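Local coordinates for DynF (Micromonospora chersina, PDB 6UBL), which is of unknown function but belongs to the dynemicin biosynthesis pathway and, as a beta barrel holding palmitic acid, probably binds a long hydrophobic molecule, at residues K89-C94 with K99-L104; A25-W30 with P165-P170; L146-R151 with Q190-L195; P70-E75 with E80-L85; I45-F48 with G54-T57. One frame throughout, in Å; residues are numbered along the deposited sequence. Where two conformers were deposited one is given.

Contact 1. Residues K89-C94 with K99-L104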
# COMPACT_ATOMS: atom_id res chain seq x y z
N LYS A 89 -19.63 5.97 3.65
CA LYS A 89 -20.29 5.28 4.75
C LYS A 89 -20.68 3.90 4.25
O LYS A 89 -21.49 3.78 3.33
CB LYS A 89 -21.54 6.02 5.26
CG LYS A 89 -22.15 5.35 6.49
CD LYS A 89 -23.28 6.16 7.13
CE LYS A 89 -23.64 5.61 8.52
NZ LYS A 89 -24.62 6.46 9.26
N MET A 90 -20.09 2.85 4.83
CA MET A 90 -20.52 1.49 4.56
C MET A 90 -20.82 0.81 5.89
O MET A 90 -20.10 1.01 6.87
CB MET A 90 -19.46 0.71 3.81
CG MET A 90 -19.16 1.29 2.46
SD MET A 90 -17.97 0.33 1.54
CE MET A 90 -19.03 -0.98 0.94
N VAL A 91 -21.86 -0.01 5.91
CA VAL A 91 -22.31 -0.66 7.13
C VAL A 91 -22.45 -2.15 6.87
O VAL A 91 -22.98 -2.58 5.84
CB VAL A 91 -23.64 -0.07 7.63
CG1 VAL A 91 -24.12 -0.81 8.88
CG2 VAL A 91 -23.49 1.42 7.91
N GLY A 92 -22.01 -2.95 7.84
CA GLY A 92 -22.20 -4.39 7.79
C GLY A 92 -22.39 -4.90 9.20
O GLY A 92 -22.12 -4.21 10.19
N GLU A 93 -22.85 -6.15 9.30
CA GLU A 93 -23.21 -6.69 10.60
C GLU A 93 -22.81 -8.15 10.69
O GLU A 93 -22.75 -8.87 9.69
CB GLU A 93 -24.71 -6.56 10.86
CG GLU A 93 -25.06 -6.31 12.31
CD GLU A 93 -26.27 -5.41 12.45
OE1 GLU A 93 -26.48 -4.55 11.56
OE2 GLU A 93 -27.02 -5.56 13.43
N CYS A 94 -22.54 -8.56 11.92
CA CYS A 94 -21.90 -9.83 12.20
C CYS A 94 -22.15 -10.14 13.67
O CYS A 94 -22.05 -9.25 14.52
CB CYS A 94 -20.42 -9.63 11.87
SG CYS A 94 -19.28 -10.84 12.48
N LYS A 99 -22.16 -4.60 14.67
CA LYS A 99 -22.34 -3.72 13.52
C LYS A 99 -21.06 -2.91 13.30
O LYS A 99 -20.60 -2.22 14.21
CB LYS A 99 -23.52 -2.78 13.76
CG LYS A 99 -23.87 -1.85 12.62
CD LYS A 99 -25.13 -1.05 12.95
CE LYS A 99 -26.02 -0.89 11.72
NZ LYS A 99 -27.47 -1.09 12.02
N ILE A 100 -20.52 -2.99 12.09
CA ILE A 100 -19.28 -2.32 11.72
C ILE A 100 -19.62 -1.20 10.74
O ILE A 100 -20.31 -1.43 9.73
CB ILE A 100 -18.28 -3.31 11.09
CG1 ILE A 100 -18.04 -4.49 12.04
CG2 ILE A 100 -16.97 -2.61 10.75
CD1 ILE A 100 -17.27 -5.65 11.41
N THR A 101 -19.15 0.01 11.04
CA THR A 101 -19.35 1.16 10.18
C THR A 101 -17.99 1.66 9.70
O THR A 101 -17.10 1.92 10.52
CB THR A 101 -20.10 2.27 10.92
OG1 THR A 101 -21.36 1.78 11.37
CG2 THR A 101 -20.33 3.47 10.00
N VAL A 102 -17.85 1.78 8.38
CA VAL A 102 -16.59 2.17 7.76
C VAL A 102 -16.75 3.56 7.16
O VAL A 102 -17.66 3.80 6.36
CB VAL A 102 -16.14 1.14 6.71
CG1 VAL A 102 -14.77 1.50 6.18
CG2 VAL A 102 -16.13 -0.26 7.30
N THR A 103 -15.87 4.47 7.57
CA THR A 103 -15.84 5.84 7.09
C THR A 103 -14.39 6.20 6.78
O THR A 103 -13.49 5.38 6.95
CB THR A 103 -16.42 6.78 8.15
OG1 THR A 103 -15.68 6.63 9.36
CG2 THR A 103 -17.89 6.43 8.42
N LEU A 104 -14.16 7.42 6.32
CA LEU A 104 -12.80 7.86 6.05
C LEU A 104 -12.11 8.40 7.30
O LEU A 104 -12.72 9.05 8.15
CB LEU A 104 -12.78 8.96 4.98
CG LEU A 104 -13.31 8.56 3.61
CD1 LEU A 104 -13.20 9.79 2.70
CD2 LEU A 104 -12.57 7.38 3.03

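Contact 2. Residues A25-W30 with P165-P170. With PLM (palmitic acid), chain C.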
# COMPACT_ATOMS: atom_id res chain seq x y z
N ALA A 25 -28.26 11.23 -13.91
CA ALA A 25 -27.14 11.57 -14.78
C ALA A 25 -26.70 10.34 -15.56
O ALA A 25 -26.54 9.26 -14.98
CB ALA A 25 -25.98 12.10 -13.94
N PRO A 26 -26.50 10.46 -16.87
CA PRO A 26 -26.09 9.28 -17.65
C PRO A 26 -24.64 8.93 -17.37
O PRO A 26 -23.83 9.78 -16.99
CB PRO A 26 -26.26 9.75 -19.10
CG PRO A 26 -25.93 11.21 -19.03
CD PRO A 26 -26.48 11.69 -17.69
N VAL A 27 -24.34 7.65 -17.52
CA VAL A 27 -22.98 7.13 -17.58
C VAL A 27 -22.74 6.77 -19.04
O VAL A 27 -23.29 5.78 -19.54
CB VAL A 27 -22.80 5.92 -16.66
CG1 VAL A 27 -21.38 5.40 -16.72
CG2 VAL A 27 -23.18 6.28 -15.23
N VAL A 28 -21.95 7.58 -19.74
CA VAL A 28 -21.70 7.40 -21.17
C VAL A 28 -20.40 6.63 -21.32
O VAL A 28 -19.34 7.13 -20.91
CB VAL A 28 -21.60 8.76 -21.87
CG1 VAL A 28 -21.50 8.60 -23.37
CG2 VAL A 28 -22.77 9.66 -21.48
N PRO A 29 -20.40 5.45 -21.95
CA PRO A 29 -19.15 4.69 -22.07
C PRO A 29 -18.15 5.41 -22.97
O PRO A 29 -18.52 6.18 -23.86
CB PRO A 29 -19.59 3.36 -22.69
CG PRO A 29 -21.07 3.27 -22.45
CD PRO A 29 -21.56 4.70 -22.48
N TRP A 30 -16.87 5.15 -22.71
CA TRP A 30 -15.77 5.58 -23.57
C TRP A 30 -15.69 7.10 -23.71
O TRP A 30 -15.18 7.60 -24.71
CB TRP A 30 -15.86 4.93 -24.95
CG TRP A 30 -16.04 3.44 -24.94
CD1 TRP A 30 -17.13 2.76 -25.41
CD2 TRP A 30 -15.11 2.45 -24.50
NE1 TRP A 30 -16.94 1.41 -25.26
CE2 TRP A 30 -15.71 1.19 -24.71
CE3 TRP A 30 -13.82 2.50 -23.94
CZ2 TRP A 30 -15.08 -0.01 -24.38
CZ3 TRP A 30 -13.20 1.31 -23.61
CH2 TRP A 30 -13.83 0.07 -23.83
N PRO A 165 -17.79 7.47 -14.33
CA PRO A 165 -17.35 6.45 -13.36
C PRO A 165 -17.66 5.04 -13.83
O PRO A 165 -18.58 4.85 -14.64
CB PRO A 165 -18.19 6.77 -12.12
CG PRO A 165 -19.47 7.31 -12.71
CD PRO A 165 -19.01 8.17 -13.87
N PRO A 166 -16.92 4.06 -13.32
CA PRO A 166 -17.17 2.66 -13.69
C PRO A 166 -18.33 2.07 -12.89
O PRO A 166 -18.16 1.15 -12.08
CB PRO A 166 -15.83 1.99 -13.36
CG PRO A 166 -15.29 2.80 -12.22
CD PRO A 166 -15.70 4.22 -12.51
N ALA A 167 -19.53 2.61 -13.11
CA ALA A 167 -20.70 2.13 -12.41
C ALA A 167 -20.92 0.64 -12.69
O ALA A 167 -20.71 0.16 -13.81
CB ALA A 167 -21.93 2.92 -12.85
N GLY A 168 -21.34 -0.09 -11.65
CA GLY A 168 -21.64 -1.49 -11.76
C GLY A 168 -20.45 -2.42 -11.73
O GLY A 168 -20.64 -3.64 -11.72
N ALA A 169 -19.22 -1.89 -11.72
CA ALA A 169 -18.06 -2.72 -11.96
C ALA A 169 -17.59 -3.43 -10.69
O ALA A 169 -17.65 -2.87 -9.60
CB ALA A 169 -16.92 -1.89 -12.52
N PRO A 170 -17.07 -4.65 -10.83
CA PRO A 170 -16.44 -5.32 -9.70
C PRO A 170 -15.02 -4.82 -9.48
O PRO A 170 -14.32 -4.42 -10.42
CB PRO A 170 -16.42 -6.79 -10.13
CG PRO A 170 -16.29 -6.72 -11.63
CD PRO A 170 -17.12 -5.51 -12.03
C1 PLM C . -15.13 7.65 -10.30
O1 PLM C . -15.95 8.21 -9.46
O2 PLM C . -15.13 7.87 -11.49
C2 PLM C . -14.18 6.68 -9.67
C3 PLM C . -14.81 5.66 -8.75
C4 PLM C . -13.73 4.75 -8.24
C5 PLM C . -13.96 4.20 -6.88
C6 PLM C . -12.79 3.38 -6.40
C7 PLM C . -13.26 2.12 -5.72
C8 PLM C . -14.33 2.38 -4.69
C9 PLM C . -13.87 3.25 -3.55
CA PLM C . -13.39 2.43 -2.39
CB PLM C . -14.54 1.85 -1.59
CC PLM C . -14.26 1.88 -0.11
CD PLM C . -13.99 0.54 0.51
CE PLM C . -13.10 0.67 1.72
CF PLM C . -13.15 -0.47 2.69
CG PLM C . -12.26 -0.24 3.86

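Contact 3. Residues L146-R151 with Q190-L195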
# COMPACT_ATOMS: atom_id res chain seq x y z
N LEU A 146 -14.26 -0.63 20.24
CA LEU A 146 -13.06 -0.27 19.50
C LEU A 146 -13.41 0.47 18.22
O LEU A 146 -14.45 0.23 17.61
CB LEU A 146 -12.33 -1.54 19.05
CG LEU A 146 -11.53 -2.43 19.98
CD1 LEU A 146 -11.26 -3.76 19.30
CD2 LEU A 146 -10.23 -1.73 20.30
N LYS A 147 -12.49 1.36 17.82
CA LYS A 147 -12.44 1.89 16.47
C LYS A 147 -11.04 1.58 15.94
O LYS A 147 -10.05 1.81 16.65
CB LYS A 147 -12.64 3.42 16.44
CG LYS A 147 -14.09 3.85 16.45
CD LYS A 147 -14.24 5.34 16.20
CE LYS A 147 -15.49 5.86 16.89
NZ LYS A 147 -15.67 7.33 16.73
N LEU A 148 -10.96 1.06 14.73
CA LEU A 148 -9.68 0.69 14.14
C LEU A 148 -9.39 1.56 12.92
O LEU A 148 -10.30 2.10 12.29
CB LEU A 148 -9.66 -0.78 13.73
CG LEU A 148 -10.09 -1.80 14.79
CD1 LEU A 148 -9.96 -3.21 14.28
CD2 LEU A 148 -9.26 -1.57 16.05
N MET A 149 -8.10 1.70 12.62
CA MET A 149 -7.66 2.45 11.46
C MET A 149 -6.50 1.71 10.81
O MET A 149 -5.89 0.82 11.40
CB MET A 149 -7.17 3.85 11.86
CG MET A 149 -6.19 3.84 13.02
SD MET A 149 -5.38 5.43 13.26
CE MET A 149 -4.39 5.50 11.77
N ASN A 150 -6.19 2.10 9.58
CA ASN A 150 -5.04 1.59 8.85
C ASN A 150 -4.04 2.71 8.60
O ASN A 150 -4.42 3.81 8.20
CB ASN A 150 -5.47 0.92 7.54
CG ASN A 150 -6.23 1.86 6.62
OD1 ASN A 150 -7.26 2.42 7.01
ND2 ASN A 150 -5.74 2.03 5.39
N ARG A 151 -2.77 2.42 8.84
CA ARG A 151 -1.68 3.31 8.45
C ARG A 151 -1.18 3.02 7.04
O ARG A 151 -0.77 3.95 6.33
CB ARG A 151 -0.51 3.18 9.43
CG ARG A 151 -0.68 4.00 10.70
CD ARG A 151 0.53 3.95 11.62
NE ARG A 151 0.36 4.90 12.73
CZ ARG A 151 1.12 4.93 13.82
NH1 ARG A 151 2.13 4.09 13.97
NH2 ARG A 151 0.87 5.84 14.76
N GLN A 190 0.56 -2.90 18.89
CA GLN A 190 0.37 -4.03 18.00
C GLN A 190 -0.99 -3.91 17.31
O GLN A 190 -1.95 -3.39 17.88
CB GLN A 190 0.39 -5.35 18.78
CG GLN A 190 1.75 -5.76 19.31
CD GLN A 190 1.88 -7.26 19.52
OE1 GLN A 190 1.24 -8.06 18.84
NE2 GLN A 190 2.73 -7.64 20.47
N PRO A 191 -1.10 -4.40 16.07
CA PRO A 191 -2.42 -4.45 15.43
C PRO A 191 -3.41 -5.24 16.27
O PRO A 191 -3.05 -6.20 16.95
CB PRO A 191 -2.14 -5.12 14.08
CG PRO A 191 -0.68 -4.77 13.80
CD PRO A 191 -0.02 -4.83 15.16
N VAL A 192 -4.66 -4.78 16.26
CA VAL A 192 -5.75 -5.49 16.92
C VAL A 192 -6.33 -6.57 16.03
O VAL A 192 -6.79 -7.60 16.52
CB VAL A 192 -6.85 -4.47 17.30
CG1 VAL A 192 -8.09 -5.19 17.83
CG2 VAL A 192 -6.32 -3.47 18.29
N ALA A 193 -6.32 -6.35 14.72
CA ALA A 193 -6.90 -7.27 13.76
C ALA A 193 -6.21 -7.02 12.43
O ALA A 193 -5.46 -6.05 12.26
CB ALA A 193 -8.41 -7.06 13.63
N TYR A 194 -6.46 -7.92 11.48
CA TYR A 194 -5.94 -7.79 10.13
C TYR A 194 -7.08 -7.97 9.15
O TYR A 194 -7.88 -8.91 9.28
CB TYR A 194 -4.84 -8.83 9.87
CG TYR A 194 -3.66 -8.67 10.80
CD1 TYR A 194 -3.67 -9.24 12.06
CD2 TYR A 194 -2.56 -7.92 10.42
CE1 TYR A 194 -2.60 -9.09 12.93
CE2 TYR A 194 -1.49 -7.75 11.28
CZ TYR A 194 -1.51 -8.34 12.52
OH TYR A 194 -0.44 -8.17 13.37
N LEU A 195 -7.13 -7.09 8.16
CA LEU A 195 -8.00 -7.28 7.01
C LEU A 195 -7.25 -8.20 6.05
O LEU A 195 -6.15 -7.86 5.60
CB LEU A 195 -8.28 -5.93 6.37
CG LEU A 195 -9.19 -5.82 5.15
CD1 LEU A 195 -10.60 -6.21 5.52
CD2 LEU A 195 -9.12 -4.39 4.63

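Contact 4. Residues P70-E75 with E80-L85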
# COMPACT_ATOMS: atom_id res chain seq x y z
N PRO A 70 -10.66 17.33 -13.84
CA PRO A 70 -10.93 17.36 -15.28
C PRO A 70 -10.07 16.31 -15.96
O PRO A 70 -8.97 15.99 -15.50
CB PRO A 70 -10.53 18.78 -15.71
CG PRO A 70 -9.59 19.25 -14.63
CD PRO A 70 -10.06 18.59 -13.36
N SER A 71 -10.58 15.74 -17.05
CA SER A 71 -9.78 14.78 -17.79
C SER A 71 -8.62 15.49 -18.47
O SER A 71 -8.75 16.62 -18.93
CB SER A 71 -10.64 14.09 -18.86
OG SER A 71 -9.82 13.22 -19.63
N THR A 72 -7.48 14.81 -18.53
CA THR A 72 -6.33 15.39 -19.21
C THR A 72 -6.52 15.46 -20.72
O THR A 72 -5.71 16.11 -21.40
CB THR A 72 -5.06 14.59 -18.92
OG1 THR A 72 -5.21 13.25 -19.44
CG2 THR A 72 -4.80 14.55 -17.42
N SER A 73 -7.54 14.80 -21.25
CA SER A 73 -7.85 14.89 -22.67
C SER A 73 -9.33 14.64 -22.88
O SER A 73 -9.97 13.92 -22.11
CB SER A 73 -7.06 13.84 -23.48
OG SER A 73 -7.40 13.92 -24.85
N GLY A 74 -9.86 15.24 -23.93
CA GLY A 74 -11.21 14.93 -24.36
C GLY A 74 -11.32 13.67 -25.18
O GLY A 74 -12.43 13.22 -25.47
N GLU A 75 -10.18 13.09 -25.58
CA GLU A 75 -10.15 11.84 -26.32
C GLU A 75 -9.86 10.70 -25.36
O GLU A 75 -8.87 10.73 -24.63
CB GLU A 75 -9.05 11.89 -27.38
CG GLU A 75 -9.02 13.19 -28.17
CD GLU A 75 -10.09 13.27 -29.23
OE1 GLU A 75 -10.71 12.23 -29.54
OE2 GLU A 75 -10.34 14.38 -29.73
N GLU A 80 -6.67 10.79 -18.83
CA GLU A 80 -6.42 10.37 -17.47
C GLU A 80 -7.30 11.22 -16.56
O GLU A 80 -7.55 12.39 -16.84
CB GLU A 80 -4.99 10.62 -17.08
CG GLU A 80 -3.98 9.82 -17.85
CD GLU A 80 -2.59 10.06 -17.32
OE1 GLU A 80 -2.31 9.59 -16.20
OE2 GLU A 80 -1.82 10.79 -17.97
N VAL A 81 -7.76 10.61 -15.47
CA VAL A 81 -8.57 11.29 -14.46
C VAL A 81 -7.99 10.97 -13.09
O VAL A 81 -7.73 9.79 -12.79
CB VAL A 81 -10.05 10.87 -14.55
CG1 VAL A 81 -10.84 11.43 -13.37
CG2 VAL A 81 -10.66 11.33 -15.87
N TYR A 82 -7.79 12.00 -12.28
CA TYR A 82 -7.34 11.86 -10.90
C TYR A 82 -8.54 11.98 -9.98
O TYR A 82 -9.46 12.76 -10.24
CB TYR A 82 -6.30 12.94 -10.60
CG TYR A 82 -5.04 12.67 -11.38
CD1 TYR A 82 -4.06 11.83 -10.88
CD2 TYR A 82 -4.88 13.18 -12.66
CE1 TYR A 82 -2.93 11.54 -11.60
CE2 TYR A 82 -3.75 12.90 -13.41
CZ TYR A 82 -2.77 12.08 -12.86
OH TYR A 82 -1.64 11.78 -13.58
N THR A 83 -8.55 11.19 -8.92
CA THR A 83 -9.72 11.08 -8.06
C THR A 83 -9.30 11.27 -6.61
O THR A 83 -8.16 10.99 -6.23
CB THR A 83 -10.38 9.70 -8.21
OG1 THR A 83 -9.44 8.69 -7.83
CG2 THR A 83 -10.83 9.46 -9.64
N ASN A 84 -10.22 11.77 -5.80
CA ASN A 84 -10.10 11.69 -4.35
C ASN A 84 -11.40 11.10 -3.82
O ASN A 84 -12.48 11.49 -4.24
CB ASN A 84 -9.95 13.06 -3.65
CG ASN A 84 -8.60 13.75 -3.86
OD1 ASN A 84 -8.45 14.90 -3.46
ND2 ASN A 84 -7.62 13.06 -4.45
N LEU A 85 -11.29 10.20 -2.85
CA LEU A 85 -12.44 9.69 -2.11
C LEU A 85 -12.66 10.65 -0.95
O LEU A 85 -11.82 10.73 -0.04
CB LEU A 85 -12.17 8.27 -1.63
CG LEU A 85 -13.19 7.58 -0.76
CD1 LEU A 85 -14.55 7.54 -1.44
CD2 LEU A 85 -12.71 6.17 -0.41
O HOH W 1 -2.68 12.50 -19.91

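Contact 5. Residues I45-F48 with G54-T57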
# COMPACT_ATOMS: atom_id res chain seq x y z
N ILE A 45 -17.45 -7.28 0.52
CA ILE A 45 -17.32 -8.41 1.44
C ILE A 45 -15.90 -8.34 1.98
O ILE A 45 -14.94 -8.31 1.20
CB ILE A 45 -17.57 -9.76 0.75
CG1 ILE A 45 -19.01 -9.84 0.25
CG2 ILE A 45 -17.28 -10.90 1.72
CD1 ILE A 45 -19.27 -10.98 -0.70
N ASP A 46 -15.78 -8.23 3.30
CA ASP A 46 -14.50 -8.02 3.96
C ASP A 46 -14.25 -9.16 4.93
O ASP A 46 -15.15 -9.55 5.68
CB ASP A 46 -14.49 -6.75 4.82
CG ASP A 46 -14.90 -5.50 4.08
OD1 ASP A 46 -15.43 -5.57 2.96
OD2 ASP A 46 -14.70 -4.41 4.67
N THR A 47 -13.02 -9.67 4.97
CA THR A 47 -12.65 -10.69 5.95
C THR A 47 -11.62 -10.15 6.93
O THR A 47 -10.61 -9.55 6.53
CB THR A 47 -12.11 -11.94 5.26
OG1 THR A 47 -13.14 -12.50 4.42
CG2 THR A 47 -11.68 -12.97 6.29
N PHE A 48 -11.87 -10.37 8.22
CA PHE A 48 -11.04 -9.85 9.30
C PHE A 48 -10.50 -11.02 10.12
O PHE A 48 -11.27 -11.91 10.51
CB PHE A 48 -11.81 -8.96 10.28
CG PHE A 48 -12.50 -7.79 9.63
CD1 PHE A 48 -11.85 -6.58 9.46
CD2 PHE A 48 -13.82 -7.90 9.23
CE1 PHE A 48 -12.49 -5.51 8.87
CE2 PHE A 48 -14.47 -6.83 8.65
CZ PHE A 48 -13.80 -5.63 8.47
N GLY A 54 -10.32 -15.53 16.02
CA GLY A 54 -11.10 -16.05 14.91
C GLY A 54 -10.89 -15.24 13.64
O GLY A 54 -10.08 -14.31 13.58
N GLU A 55 -11.63 -15.65 12.61
CA GLU A 55 -11.66 -14.97 11.32
C GLU A 55 -13.12 -14.84 10.91
O GLU A 55 -13.91 -15.77 11.08
CB GLU A 55 -10.83 -15.71 10.25
CG GLU A 55 -10.49 -14.85 9.01
CD GLU A 55 -9.15 -15.20 8.36
OE1 GLU A 55 -8.68 -14.43 7.49
OE2 GLU A 55 -8.56 -16.25 8.71
N TYR A 56 -13.47 -13.67 10.39
CA TYR A 56 -14.86 -13.29 10.19
C TYR A 56 -15.04 -12.64 8.83
O TYR A 56 -14.24 -11.80 8.43
CB TYR A 56 -15.28 -12.31 11.28
CG TYR A 56 -14.94 -12.80 12.67
CD1 TYR A 56 -15.73 -13.76 13.27
CD2 TYR A 56 -13.84 -12.32 13.36
CE1 TYR A 56 -15.44 -14.24 14.53
CE2 TYR A 56 -13.53 -12.78 14.62
CZ TYR A 56 -14.34 -13.74 15.20
OH TYR A 56 -14.05 -14.22 16.46
N THR A 57 -16.10 -13.03 8.14
CA THR A 57 -16.43 -12.48 6.84
C THR A 57 -17.72 -11.67 6.98
O THR A 57 -18.74 -12.20 7.43
CB THR A 57 -16.60 -13.59 5.81
OG1 THR A 57 -15.38 -14.33 5.71
CG2 THR A 57 -16.93 -12.99 4.46

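Contact 1. Residues K89-C94 with K99-L104
M90 pairs with V102, and G92 with I100, through two antiparallel rings of backbone hydrogen bonds. V102 N to M90 O is 2.8 Å and nearly straight at 171°, while M90 N returns the bond to V102 O at 3.0 Å. G92 and I100 repeat the exchange, with I100 N 2.8 Å from G92 O. Between these pairs V91 and T101 form a non-hydrogen-bonded pair, their side chains side by side and pointing the same way, V91 CG2 4.1 Å from T101 OG1. K99 then bends over V91. Its CG is anti to the backbone N (chi1 -177°), and turns further along the chain bring CE to V91 CG1 at 3.4 Å, tighter than usual for two carbons. The ammonium group goes on to E93, where NZ and OE1 make a long salt bridge of 3.6 Å. Further out, strand 81-92 is bonded on its other edge to strand 54-68 through W63 and D61, and strand 100-104 to strand 129-141 through D140 and I138. V102, packed among F60, A137 and F139, also touches the bound palmitic acid. The chemistry thus divides by face: apolar M90, I100 and V102 turn to the buried side of the barrel wall, whereas the loosely paired charges of E93 and K99 lie on exposed residues and probably add little to its hold.

Contact 2. Residues A25-W30 with P165-P170
V27 is the residue of 25-30 that reaches across to P165 and A167. From CB, which points toward the proline-rich loop, its two methyls part company. CG1, anti to the backbone N (chi1 -180°), comes to 3.5 Å from P165 O, and CG2 rests 4.3 Å from A167 CB. The oxygen met by CG1 is already occupied: S163 OG is hydrogen-bonded to it, and A167 N gives it a weak bond of 2.9 Å that closes an inverse gamma turn centred on P166. A type II beta turn follows from P166 to A169, with G168 at positive phi and A169 N bonded to P166 O at 3.2 Å. Before P165 the peptide bond is cis. P165 also touches the palmitic acid carboxylate, with PLM O2 3.2 Å from P165 CA and 3.3 Å from P165 CB. Y205, on strand 193-205, packs against both V27 and P165. The two loops meet through methyl groups and a carbonyl whose polar partners are S163 OG and, weakly, A167 N. Shape and van der Waals packing hold them, and P165, whose carbonyl V27 meets, also lies against the ligand's polar head.

Contact 3. Residues L146-R151 with Q190-L195
L146, L148 and V192 meet purely as branched aliphatic chains, and the flat groups of these segments are engaged elsewhere. The Y194 ring, whose CB points away from 146-151, meets the ring of F118 of the second subunit with the planes at about 50°, and its OH is hydrogen-bonded to Q113 of that subunit. The guanidinium of R151 makes a salt bridge with D188 through NH2, its chain lying beside L182 and P187, while P191 packs on Y82 of the second subunit. Between the segments themselves, L146 and V192 reach toward each other tip to tip, L146 CD1 standing 3.8 Å from V192 CG1. L148 instead crosses V192 at about a right angle. Its CG lies anti to the carbonyl carbon, and this chi1 of -51° with an extended chi2 carries both methyls to the other segment: CD2 comes to 4.0 Å from V192 CB, and CD1 to 4.2 Å from A193 CB. That two successive residues are met in this way is consistent with a classic beta bulge, in which V192 and A193 both face L181 on strand 170-183. Strand 146-149 pairs with that same strand, as the backbone bonds of M149 to L182 and K147 to V184 attest, so the leucines and the bulge flank strand 170-183 and touch across it. V192 offers both branches here, CG1 to L146 and CG2 to L148, the latter 4.2 Å from L148 CD2.

Contact 4. Residues P70-E75 with E80-L85
T72 and E80 carry the hydrogen bonds of this contact, two of them direct. T72 N donates to E80 O at 3.0 Å and 163°, and E80 N replies to T72 OG1 at 2.9 Å, on a more bent line of 146°. The hydroxyl can accept there because it sits between the backbone N and the carbonyl carbon (chi1 63°), the crowded position. A weaker CA-H...O contact joins S71 CA to E80 O at 3.4 Å. One water extends the grip: it lies 2.7 Å from T72 OG1 and donates to E80 OE2, tying the carboxylate of E80 to the threonine hydroxyl. Within 70-75, S71 OG donates to S73 O at 2.6 Å, which probably steadies the loop, and S73 OG accepts from E75 N in an ST turn.

Van der Waals contacts are fewer. V81 CG2 touches S71 CA at 4.0 Å, and T72 CG2 stands at the edge of the Y82 ring, 4.5 Å from CE2. Replacing S71 by an alanine would probably leave S73 O without this hydroxyl donor and let the loop after T72 shift.

Charge and the second subunit enter beyond these atoms. Y82 is in cation-pi contact with R11 and packs on P191 of the second subunit, while E80 packs on Y194 of that subunit. The chemistry implies that the start of strand 81-92 is continued into the preceding loop by one backbone bond and one hydroxyl, the threonine hydroxyl accepting where T72's own carbonyl would in a regular antiparallel pair.

Contact 5. Residues I45-F48 with G54-T57
T47 overlaps T57 on one face of the sheet, the two threonines crossing obliquely so that their hydroxyls meet at 3.2 Å between T47 OG1 and T57 OG1, a hydrogen bond in which either could be the donor. The rotation of T47 (chi1 -62°) sets OG1 beside its own backbone N and facing T57 OG1, and leaves CG2 for Y56 O, 3.5 Å away. T47 OG1 also has a weak bond to S197 OG on strand 193-205. The methyl lies against the E55 chain too, though E55 was deposited in two conformers and that packing is less certain. With a valine in place of T47, T57 OG1 would probably be left without its hydroxyl mate and S197 OG without a weak partner. Beside T57, I45 crosses it obliquely, with I45 CG2 and T57 CG2 3.5 Å apart, closer than carbons usually come.

F48 and Y56 hold the other face, joined by the backbone rather than by their rings. F48 N donates to Y56 O at 2.8 Å and 164°, and Y56 N donates to F48 O, also at 2.8 Å. Short CA-H...O contacts add to this, as between T47 CA and Y56 O at 3.1 Å. The F48 ring packs on L97 and L195, and Y56 on L97 and V50. D46, a buried neighbour of F48, has its carboxylate bonded to S44 OG. The hydrogen-bonded pair, the non-hydrogen-bonded pair and the nearly opposed strands, at 174°, are those of an antiparallel beta hairpin, here a piece of the DynF barrel wall.

Along the chain contacts 5, 4, 1 and 3 follow in series, while contact 2 encloses the first three and alternates with the segments of contact 3. Strand 54-68 joins contacts 5, 4 and 1 in space, since it pairs with 37-50 of contact 5 and with 81-92, the strand shared by contacts 4 and 1. Contacts 1 and 5 have centres about 13 Å apart and touch through I100 and F48; contact 3 touches contact 5 through L195. Contact 4 lies about 34 Å from contact 5 between centres, on the opposite side of the chain's centre, and about 14 Å from contact 2. Contacts 3 and 4, likewise on opposite sides, both meet the second subunit.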